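Local atomic coordinates of putative cell adhesion protein (Bacteroides thetaiotaomicron, PDB entry 4DGU), a protein that is a putative cell adhesion protein of the fimbrillin-like family, binds zinc ions and probably serves as a component of a distinct type of bacterial pilus. Residues 56-59 against 64-67. Numbering follows the deposited sequence.
Sequences TPFI and SRAW
Arg65 reaches from strand 65-66 to the start of strand 56-59, where its guanidinium meets three oxygens of Thr56 and Pro57. The hydrogen bond is weak: Arg65 NH2 donates to Thr56 O over 3.4 Å, with an N-H...O angle of 161° and the acceptor near the guanidinium plane. Thr56 OG1 stands obliquely off that plane, nearly equidistant from Arg65 NH1 (3.1 Å) and Arg65 NH2 (3.0 Å), while Pro57 O sits at the guanidinium edge, 3.2 Å from Arg65 NH2. Extension from the backbone, then a bend at chi3 (-73°), delivers the group there. Phe58 adds van der Waals contact, its ring plane turned 63° from the guanidinium. Its CE2 edge approaches the backbone N of Arg65 at 3.9 Å, and CZ lies 4.0 Å from Ser64 N, which approaches obliquely. Beyond the pair, Met48 O accepts a bond from Arg65 NH1, and Ile16 and Met48 pack on Phe58. Both strands belong to one mixed sheet of the fimbrillin-like chain but pair with different partners, 45-50 and 13-20; side chains join them here, away from the zinc sites. With neutral oxygens close around it and Glu69 only a long, weak ion-pair partner, the buried guanidinium is probably stabilised largely by local dipoles.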
loop_
_atom_site.group_PDB
_atom_site.type_symbol
_atom_site.label_atom_id
_atom_site.label_comp_id
_atom_site.label_asym_id
_atom_site.label_seq_id
_atom_site.Cartn_x
_atom_site.Cartn_y
_atom_site.Cartn_z
ATOM N N THR A 56 -15.480 -16.075 35.743
ATOM C CA THR A 56 -14.984 -16.389 37.088
ATOM C C THR A 56 -13.441 -16.420 37.028
ATOM O O THR A 56 -12.872 -16.724 35.968
ATOM C CB THR A 56 -15.618 -17.683 37.650
ATOM O OG1 THR A 56 -15.515 -18.741 36.693
ATOM C CG2 THR A 56 -17.087 -17.495 38.056
ATOM N N PRO A 57 -12.745 -16.053 38.119
ATOM C CA PRO A 57 -11.275 -16.061 38.067
ATOM C C PRO A 57 -10.699 -17.465 37.925
ATOM O O PRO A 57 -11.299 -18.438 38.390
ATOM C CB PRO A 57 -10.848 -15.425 39.398
ATOM C CG PRO A 57 -12.106 -15.016 40.110
ATOM C CD PRO A 57 -13.252 -15.697 39.464
ATOM N N PHE A 58 -9.541 -17.566 37.254
ATOM C CA PHE A 58 -8.774 -18.804 37.049
ATOM C C PHE A 58 -7.273 -18.489 37.131
ATOM O O PHE A 58 -6.783 -17.632 36.382
ATOM C CB PHE A 58 -9.128 -19.453 35.700
ATOM C CG PHE A 58 -8.492 -20.801 35.448
ATOM C CD1 PHE A 58 -7.165 -20.897 35.026
ATOM C CD2 PHE A 58 -9.237 -21.975 35.579
ATOM C CE1 PHE A 58 -6.576 -22.145 34.781
ATOM C CE2 PHE A 58 -8.661 -23.220 35.308
ATOM C CZ PHE A 58 -7.328 -23.302 34.922
ATOM N N ILE A 59 -6.550 -19.177 38.049
ATOM C CA ILE A 59 -5.097 -18.995 38.228
ATOM C C ILE A 59 -4.386 -19.936 37.262
ATOM O O ILE A 59 -4.513 -21.157 37.354
ATOM C CB ILE A 59 -4.648 -19.175 39.701
ATOM C CG1 ILE A 59 -5.386 -18.145 40.600
ATOM C CG2 ILE A 59 -3.123 -19.006 39.822
ATOM C CD1 ILE A 59 -5.728 -18.595 41.968
ATOM N N SER A 64 -7.498 -25.817 38.061
ATOM C CA SER A 64 -8.178 -26.811 37.248
ATOM C C SER A 64 -9.660 -26.498 37.387
ATOM O O SER A 64 -10.092 -26.034 38.450
ATOM C CB SER A 64 -7.835 -28.231 37.687
ATOM O OG SER A 64 -8.161 -28.444 39.050
ATOM N N ARG A 65 -10.406 -26.599 36.295
ATOM C CA ARG A 65 -11.826 -26.315 36.373
ATOM C C ARG A 65 -12.615 -27.612 36.193
ATOM O O ARG A 65 -12.229 -28.447 35.383
ATOM C CB ARG A 65 -12.234 -25.246 35.341
ATOM C CG ARG A 65 -13.676 -24.774 35.536
ATOM C CD ARG A 65 -13.950 -23.436 34.918
ATOM N NE ARG A 65 -13.328 -22.360 35.681
ATOM C CZ ARG A 65 -13.587 -21.075 35.483
ATOM N NH1 ARG A 65 -14.460 -20.702 34.556
ATOM N NH2 ARG A 65 -12.952 -20.149 36.192
ATOM N N ALA A 66 -13.706 -27.773 36.966
ATOM C CA ALA A 66 -14.641 -28.895 36.907
ATOM C C ALA A 66 -15.391 -28.874 35.563
ATOM O O ALA A 66 -15.764 -27.799 35.087
ATOM C CB ALA A 66 -15.617 -28.786 38.063
ATOM N N TRP A 67 -15.629 -30.043 34.959
ATOM C CA TRP A 67 -16.323 -30.084 33.674
ATOM C C TRP A 67 -17.869 -29.868 33.809
ATOM O O TRP A 67 -18.579 -29.990 32.805
ATOM C CB TRP A 67 -15.986 -31.370 32.882
ATOM C CG TRP A 67 -14.835 -31.217 31.916
ATOM C CD1 TRP A 67 -13.629 -31.861 31.963
ATOM C CD2 TRP A 67 -14.787 -30.360 30.758
ATOM N NE1 TRP A 67 -12.841 -31.474 30.898
ATOM C CE2 TRP A 67 -13.531 -30.561 30.139
ATOM C CE3 TRP A 67 -15.690 -29.454 30.177
ATOM C CZ2 TRP A 67 -13.150 -29.868 28.985
ATOM C CZ3 TRP A 67 -15.309 -28.764 29.043
ATOM C CH2 TRP A 67 -14.047 -28.958 28.467
#